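Local atomic coordinates of uronate dehydrogenase (Agrobacterium tumefaciens, PDB entry 3RFX), a protein that oxidises uronic acids such as galacturonate and glucuronate with NAD as the electron acceptor, as a Rossmann-fold dehydrogenase. Residues Thr167-Asn172 with Glu231-His236; Trp179-Asp184 with Pro226-Glu231. The protein carries 1 engineered substitution. All blocks are in the same frame, centred on the assembly; numbering follows the deposited sequence.

Contact 1. Residues Thr167-Asn172 with Glu231-His236; sequences TPEPNN and EAFRRH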
loop_
_atom_site.group_PDB
_atom_site.type_symbol
_atom_site.label_atom_id
_atom_site.label_comp_id
_atom_site.label_asym_id
_atom_site.label_seq_id
_atom_site.Cartn_x
_atom_site.Cartn_y
_atom_site.Cartn_z
ATOM N N THR A 167 13.061 -30.557 7.240
ATOM C CA THR A 167 14.054 -31.625 7.178
ATOM C C THR A 167 14.935 -31.563 8.410
ATOM O O THR A 167 14.920 -30.575 9.137
ATOM C CB THR A 167 14.960 -31.454 5.941
ATOM O OG1 THR A 167 15.624 -30.186 6.018
ATOM C CG2 THR A 167 14.146 -31.509 4.665
ATOM N N PRO A 168 15.723 -32.620 8.657
ATOM C CA PRO A 168 16.627 -32.572 9.809
ATOM C C PRO A 168 17.624 -31.422 9.713
ATOM O O PRO A 168 17.986 -30.841 10.735
ATOM C CB PRO A 168 17.353 -33.921 9.740
ATOM C CG PRO A 168 16.382 -34.815 9.037
ATOM C CD PRO A 168 15.707 -33.946 8.018
ATOM N N GLU A 169 18.060 -31.103 8.499
ATOM C CA GLU A 169 18.952 -29.967 8.283
ATOM C C GLU A 169 18.850 -29.484 6.831
ATOM O O GLU A 169 18.428 -30.231 5.947
ATOM C CB GLU A 169 20.401 -30.347 8.620
ATOM C CG GLU A 169 20.978 -31.387 7.688
ATOM C CD GLU A 169 22.407 -31.802 8.047
ATOM O OE1 GLU A 169 23.017 -31.187 8.949
ATOM O OE2 GLU A 169 22.921 -32.747 7.417
ATOM N N PRO A 170 19.233 -28.226 6.579
ATOM C CA PRO A 170 19.236 -27.739 5.191
ATOM C C PRO A 170 20.244 -28.557 4.387
ATOM O O PRO A 170 21.329 -28.829 4.909
ATOM C CB PRO A 170 19.749 -26.295 5.322
ATOM C CG PRO A 170 19.586 -25.939 6.773
ATOM C CD PRO A 170 19.720 -27.221 7.537
ATOM N N ASN A 171 19.920 -28.942 3.162
ATOM C CA ASN A 171 20.905 -29.685 2.361
ATOM C C ASN A 171 21.126 -29.188 0.942
ATOM O O ASN A 171 21.773 -29.857 0.142
ATOM C CB ASN A 171 20.593 -31.177 2.334
ATOM C CG ASN A 171 19.205 -31.465 1.854
ATOM O OD1 ASN A 171 18.832 -31.082 0.745
ATOM N ND2 ASN A 171 18.415 -32.146 2.687
ATOM N N ASN A 172 20.586 -28.020 0.626
ATOM C CA ASN A 172 20.925 -27.359 -0.621
ATOM C C ASN A 172 20.713 -25.856 -0.481
ATOM O O ASN A 172 20.223 -25.387 0.556
ATOM C CB ASN A 172 20.149 -27.956 -1.807
ATOM C CG ASN A 172 18.651 -27.705 -1.729
ATOM O OD1 ASN A 172 18.204 -26.617 -1.370
ATOM N ND2 ASN A 172 17.867 -28.712 -2.099
ATOM N N GLU A 231 20.960 -20.269 8.243
ATOM C CA GLU A 231 22.200 -19.596 7.864
ATOM C C GLU A 231 23.421 -20.278 8.490
ATOM O O GLU A 231 24.525 -20.246 7.930
ATOM C CB GLU A 231 22.143 -18.115 8.255
ATOM C CG GLU A 231 23.293 -17.274 7.720
ATOM C CD GLU A 231 23.328 -17.171 6.198
ATOM O OE1 GLU A 231 22.285 -17.383 5.523
ATOM O OE2 GLU A 231 24.422 -16.855 5.674
ATOM N N ALA A 232 23.217 -20.912 9.641
ATOM C CA ALA A 232 24.297 -21.627 10.318
ATOM C C ALA A 232 24.878 -22.751 9.450
ATOM O O ALA A 232 25.981 -23.233 9.709
ATOM C CB ALA A 232 23.816 -22.187 11.645
ATOM N N PHE A 233 24.132 -23.162 8.428
ATOM C CA PHE A 233 24.524 -24.287 7.588
ATOM C C PHE A 233 25.104 -23.877 6.236
ATOM O O PHE A 233 25.378 -24.735 5.398
ATOM C CB PHE A 233 23.335 -25.227 7.358
ATOM C CG PHE A 233 22.858 -25.923 8.607
ATOM C CD1 PHE A 233 23.320 -27.192 8.930
ATOM C CD2 PHE A 233 21.953 -25.302 9.458
ATOM C CE1 PHE A 233 22.882 -27.837 10.079
ATOM C CE2 PHE A 233 21.504 -25.945 10.610
ATOM C CZ PHE A 233 21.972 -27.211 10.920
ATOM N N ARG A 234 25.288 -22.582 6.013
ATOM C CA ARG A 234 25.756 -22.126 4.701
ATOM C C ARG A 234 27.089 -22.769 4.293
ATOM O O ARG A 234 27.242 -23.234 3.160
ATOM C CB ARG A 234 25.870 -20.600 4.637
ATOM C CG ARG A 234 26.314 -20.096 3.256
ATOM C CD ARG A 234 26.252 -18.577 3.139
ATOM N NE ARG A 234 24.888 -18.053 3.280
ATOM C CZ ARG A 234 24.043 -17.871 2.271
ATOM N NH1 ARG A 234 24.409 -18.175 1.023
ATOM N NH2 ARG A 234 22.827 -17.385 2.505
ATOM N N ARG A 235 28.057 -22.788 5.200
ATOM C CA ARG A 235 29.336 -23.420 4.865
ATOM C C ARG A 235 29.166 -24.919 4.615
ATOM O O ARG A 235 29.742 -25.476 3.671
ATOM C CB ARG A 235 30.403 -23.174 5.932
ATOM C CG ARG A 235 31.794 -23.072 5.307
ATOM C CD ARG A 235 32.857 -23.811 6.084
ATOM N NE ARG A 235 34.014 -24.097 5.236
ATOM C CZ ARG A 235 35.116 -24.712 5.657
ATOM N NH1 ARG A 235 35.214 -25.097 6.925
ATOM N NH2 ARG A 235 36.118 -24.938 4.813
ATOM N N HIS A 236 28.366 -25.563 5.457
ATOM C CA HIS A 236 28.047 -26.982 5.299
ATOM C C HIS A 236 27.532 -27.262 3.891
ATOM O O HIS A 236 27.937 -28.237 3.249
ATOM C CB HIS A 236 27.023 -27.410 6.365
ATOM C CG HIS A 236 26.251 -28.655 6.024
ATOM N ND1 HIS A 236 26.791 -29.919 6.119
ATOM C CD2 HIS A 236 24.966 -28.824 5.624
ATOM C CE1 HIS A 236 25.882 -30.814 5.773
ATOM N NE2 HIS A 236 24.763 -30.176 5.469
HETATM O O HOH W 1 22.577 -32.183 4.393
#
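The side chain of F233 leaves its backbone with CG anti to the carbonyl carbon (chi1 -66°) and that of E169 with CG between its own N and carbonyl carbon (chi1 66°), placing ring and carboxylate beside P170. The proline sits on one face of the phenyl ring in a CH-pi contact: CD lies 3.6 Å from the F233 ring centroid, 14° off the normal, while CG reaches CD2 of F233 at 3.6 Å. E169 runs on along the same side of the ring as the proline, and its OE1 approaches F233 CE1 obliquely, at 3.5 Å, the carboxylate plane standing nearly perpendicular to the phenyl plane. The other oxygen turns to H236, where OE2 stays 3.7 Å from NE2 and the polar link is made by a water, which donates to E169 OE2 (3.1 Å) and pairs with H236 NE2 (3.2 Å). At the imidazole edge, close to its plane, CD2 of H236 approaches P170 O at 3.7 Å. Within the loop, T167 OG1 bonds across P168 to E169 O from above the carbonyl plane. W179 meets F233 edge-to-face and touches P170. This CH-pi packing of proline on phenylalanine joins the loop that follows strand 158-163 of the Rossmann sheet to the start of helix 234-238, in the carboxy-terminal part of an epimerase/dehydratase-type fold.

Contact 2. Residues Trp179-Asp184 with Pro226-Glu231; sequences WFSHDD and PKDNAE. With PO4 (phosphate ion), chain F.
The contact is built on the N-cap of helix 182-194: S181 caps the helix and at the same time holds D228 of the loop that precedes helix 234-238. S181 OG accepts from D184 N (3.0 Å) and donates to D228 OD2 (2.6 Å), using the anti lone pair of that carboxylate. D184, in the first turn, returns the grip: with CG beside its backbone N (chi1 -74°), it turns its carboxylate to two successive amides, OD1 taking K227 N at 2.8 Å, nearly straight at 173°, and OD2 taking D228 N at 3.0 Å on the syn lone pair. OD2 is also bonded to S207. Further along, the indole of W179 packs against A230, W179 CE3 lying 3.7 Å from A230 CB, and its NE1 is hydrogen-bonded to T167 O. H182 points elsewhere, giving ND1 to O1 of a phosphate that R22 also binds. Two waters bridge D183 and D228, one of them weakly bound to D183, and D183 is paired with R22. D184 OD2 and D228 OD2 stand just 3.8 Å apart, so the amide donors, S181, S207 and the positive end of the helix probably offset the repulsion between two anionic carboxylates.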
loop_
_atom_site.group_PDB
_atom_site.type_symbol
_atom_site.label_atom_id
_atom_site.label_comp_id
_atom_site.label_asym_id
_atom_site.label_seq_id
_atom_site.Cartn_x
_atom_site.Cartn_y
_atom_site.Cartn_z
ATOM N N TRP A 179 14.187 -23.739 4.862
ATOM C CA TRP A 179 14.272 -24.712 5.951
ATOM C C TRP A 179 13.285 -24.397 7.060
ATOM O O TRP A 179 13.179 -23.257 7.505
ATOM C CB TRP A 179 15.677 -24.746 6.547
ATOM C CG TRP A 179 15.896 -25.860 7.549
ATOM C CD1 TRP A 179 15.553 -27.175 7.402
ATOM C CD2 TRP A 179 16.527 -25.750 8.828
ATOM N NE1 TRP A 179 15.927 -27.890 8.520
ATOM C CE2 TRP A 179 16.527 -27.035 9.409
ATOM C CE3 TRP A 179 17.094 -24.685 9.544
ATOM C CZ2 TRP A 179 17.075 -27.287 10.665
ATOM C CZ3 TRP A 179 17.634 -24.933 10.790
ATOM C CH2 TRP A 179 17.621 -26.227 11.340
ATOM N N PHE A 180 12.580 -25.435 7.498
ATOM C CA PHE A 180 11.651 -25.358 8.628
ATOM C C PHE A 180 12.066 -26.487 9.560
ATOM O O PHE A 180 11.809 -27.653 9.263
ATOM C CB PHE A 180 10.235 -25.607 8.123
ATOM C CG PHE A 180 9.139 -25.220 9.103
ATOM C CD1 PHE A 180 9.399 -24.375 10.178
ATOM C CD2 PHE A 180 7.846 -25.677 8.908
ATOM C CE1 PHE A 180 8.372 -24.010 11.061
ATOM C CE2 PHE A 180 6.815 -25.312 9.775
ATOM C CZ PHE A 180 7.079 -24.481 10.844
ATOM N N SER A 181 12.726 -26.159 10.664
ATOM C CA SER A 181 13.261 -27.203 11.543
ATOM C C SER A 181 12.140 -27.984 12.235
ATOM O O SER A 181 11.027 -27.484 12.391
ATOM C CB SER A 181 14.188 -26.611 12.600
ATOM O OG SER A 181 13.441 -25.870 13.563
ATOM N N HIS A 182 12.437 -29.212 12.651
ATOM C CA HIS A 182 11.471 -29.980 13.428
ATOM C C HIS A 182 11.054 -29.220 14.682
ATOM O O HIS A 182 9.858 -29.108 14.974
ATOM C CB HIS A 182 12.036 -31.353 13.801
ATOM C CG HIS A 182 12.238 -32.254 12.627
ATOM N ND1 HIS A 182 13.059 -33.359 12.669
ATOM C CD2 HIS A 182 11.732 -32.209 11.372
ATOM C CE1 HIS A 182 13.042 -33.962 11.496
ATOM N NE2 HIS A 182 12.245 -33.285 10.690
ATOM N N ASP A 183 12.031 -28.684 15.408
ATOM C CA ASP A 183 11.745 -27.918 16.622
ATOM C C ASP A 183 10.782 -26.760 16.364
ATOM O O ASP A 183 9.879 -26.508 17.167
ATOM C CB ASP A 183 13.024 -27.355 17.241
ATOM C CG ASP A 183 13.792 -28.385 18.055
ATOM O OD1 ASP A 183 13.293 -29.514 18.246
ATOM O OD2 ASP A 183 14.902 -28.047 18.508
ATOM N N ASP A 184 10.994 -26.030 15.272
ATOM C CA ASP A 184 10.153 -24.860 14.987
ATOM C C ASP A 184 8.749 -25.240 14.521
ATOM O O ASP A 184 7.786 -24.531 14.804
ATOM C CB ASP A 184 10.835 -23.906 13.990
ATOM C CG ASP A 184 11.976 -23.121 14.623
ATOM O OD1 ASP A 184 11.957 -22.911 15.851
ATOM O OD2 ASP A 184 12.897 -22.695 13.896
ATOM N N PRO A 226 9.975 -18.523 15.584
ATOM C CA PRO A 226 10.895 -19.654 15.390
ATOM C C PRO A 226 12.298 -19.324 15.894
ATOM O O PRO A 226 12.680 -18.155 15.914
ATOM C CB PRO A 226 10.889 -19.870 13.872
ATOM C CG PRO A 226 10.356 -18.604 13.286
ATOM C CD PRO A 226 9.458 -17.979 14.317
ATOM N N LYS A 227 13.056 -20.341 16.299
ATOM C CA LYS A 227 14.347 -20.124 16.947
ATOM C C LYS A 227 15.545 -20.614 16.123
ATOM O O LYS A 227 16.668 -20.164 16.335
ATOM C CB LYS A 227 14.371 -20.802 18.324
ATOM C CG LYS A 227 13.291 -20.311 19.279
ATOM C CD LYS A 227 13.402 -18.806 19.494
ATOM C CE LYS A 227 12.241 -18.266 20.328
ATOM N NZ LYS A 227 12.381 -16.801 20.545
ATOM N N ASP A 228 15.318 -21.536 15.198
ATOM C CA ASP A 228 16.439 -22.075 14.421
ATOM C C ASP A 228 16.730 -21.187 13.213
ATOM O O ASP A 228 15.894 -20.376 12.829
ATOM C CB ASP A 228 16.157 -23.514 14.013
ATOM C CG ASP A 228 16.164 -24.461 15.212
ATOM O OD1 ASP A 228 17.091 -24.358 16.044
ATOM O OD2 ASP A 228 15.249 -25.300 15.327
ATOM N N ASN A 229 17.918 -21.331 12.627
ATOM C CA ASN A 229 18.347 -20.427 11.560
ATOM C C ASN A 229 19.210 -21.210 10.575
ATOM O O ASN A 229 20.306 -21.669 10.927
ATOM C CB ASN A 229 19.149 -19.281 12.170
ATOM C CG ASN A 229 19.495 -18.187 11.165
ATOM O OD1 ASN A 229 19.376 -18.363 9.951
ATOM N ND2 ASN A 229 19.920 -17.041 11.682
ATOM N N ALA A 230 18.717 -21.358 9.352
ATOM C CA ALA A 230 19.410 -22.146 8.337
ATOM C C ALA A 230 20.775 -21.558 7.977
ATOM O O ALA A 230 21.654 -22.263 7.469
ATOM C CB ALA A 230 18.540 -22.268 7.092
ATOM N N GLU A 231 20.960 -20.269 8.243
ATOM C CA GLU A 231 22.200 -19.596 7.864
ATOM C C GLU A 231 23.421 -20.278 8.490
ATOM O O GLU A 231 24.525 -20.246 7.930
ATOM C CB GLU A 231 22.143 -18.115 8.255
ATOM C CG GLU A 231 23.293 -17.274 7.720
ATOM C CD GLU A 231 23.328 -17.171 6.198
ATOM O OE1 GLU A 231 22.285 -17.383 5.523
ATOM O OE2 GLU A 231 24.422 -16.855 5.674
HETATM P P PO4 F . 14.010 -34.988 15.705
HETATM O O1 PO4 F . 14.524 -33.896 14.796
HETATM O O2 PO4 F . 14.811 -34.989 16.985
HETATM O O3 PO4 F . 12.559 -34.738 16.032
HETATM O O4 PO4 F . 14.143 -36.323 15.013
HETATM O O HOH W 2 16.730 -27.770 15.580
HETATM O O HOH W 3 15.833 -25.301 18.623
#

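The two contacts lie side by side, their centres about 10 Å apart on the same side of the chain's centre. Along the chain the order is 167-172, 179-184, 226-231, 231-236, so contact 2 falls within the span bounded by contact 1, and E231 belongs to both. The short helix 175-178 separates the first two segments, and strand 202-205, at one outer edge of the parallel sheet, lies between 179-184 and 226-231. W179 of contact 2 lies against the 167-172 loop of contact 1 and so joins the neighbourhoods. Together they tie the run from loop 226-231 into helix 234-238 to the region following strand 158-163 of the Rossmann core.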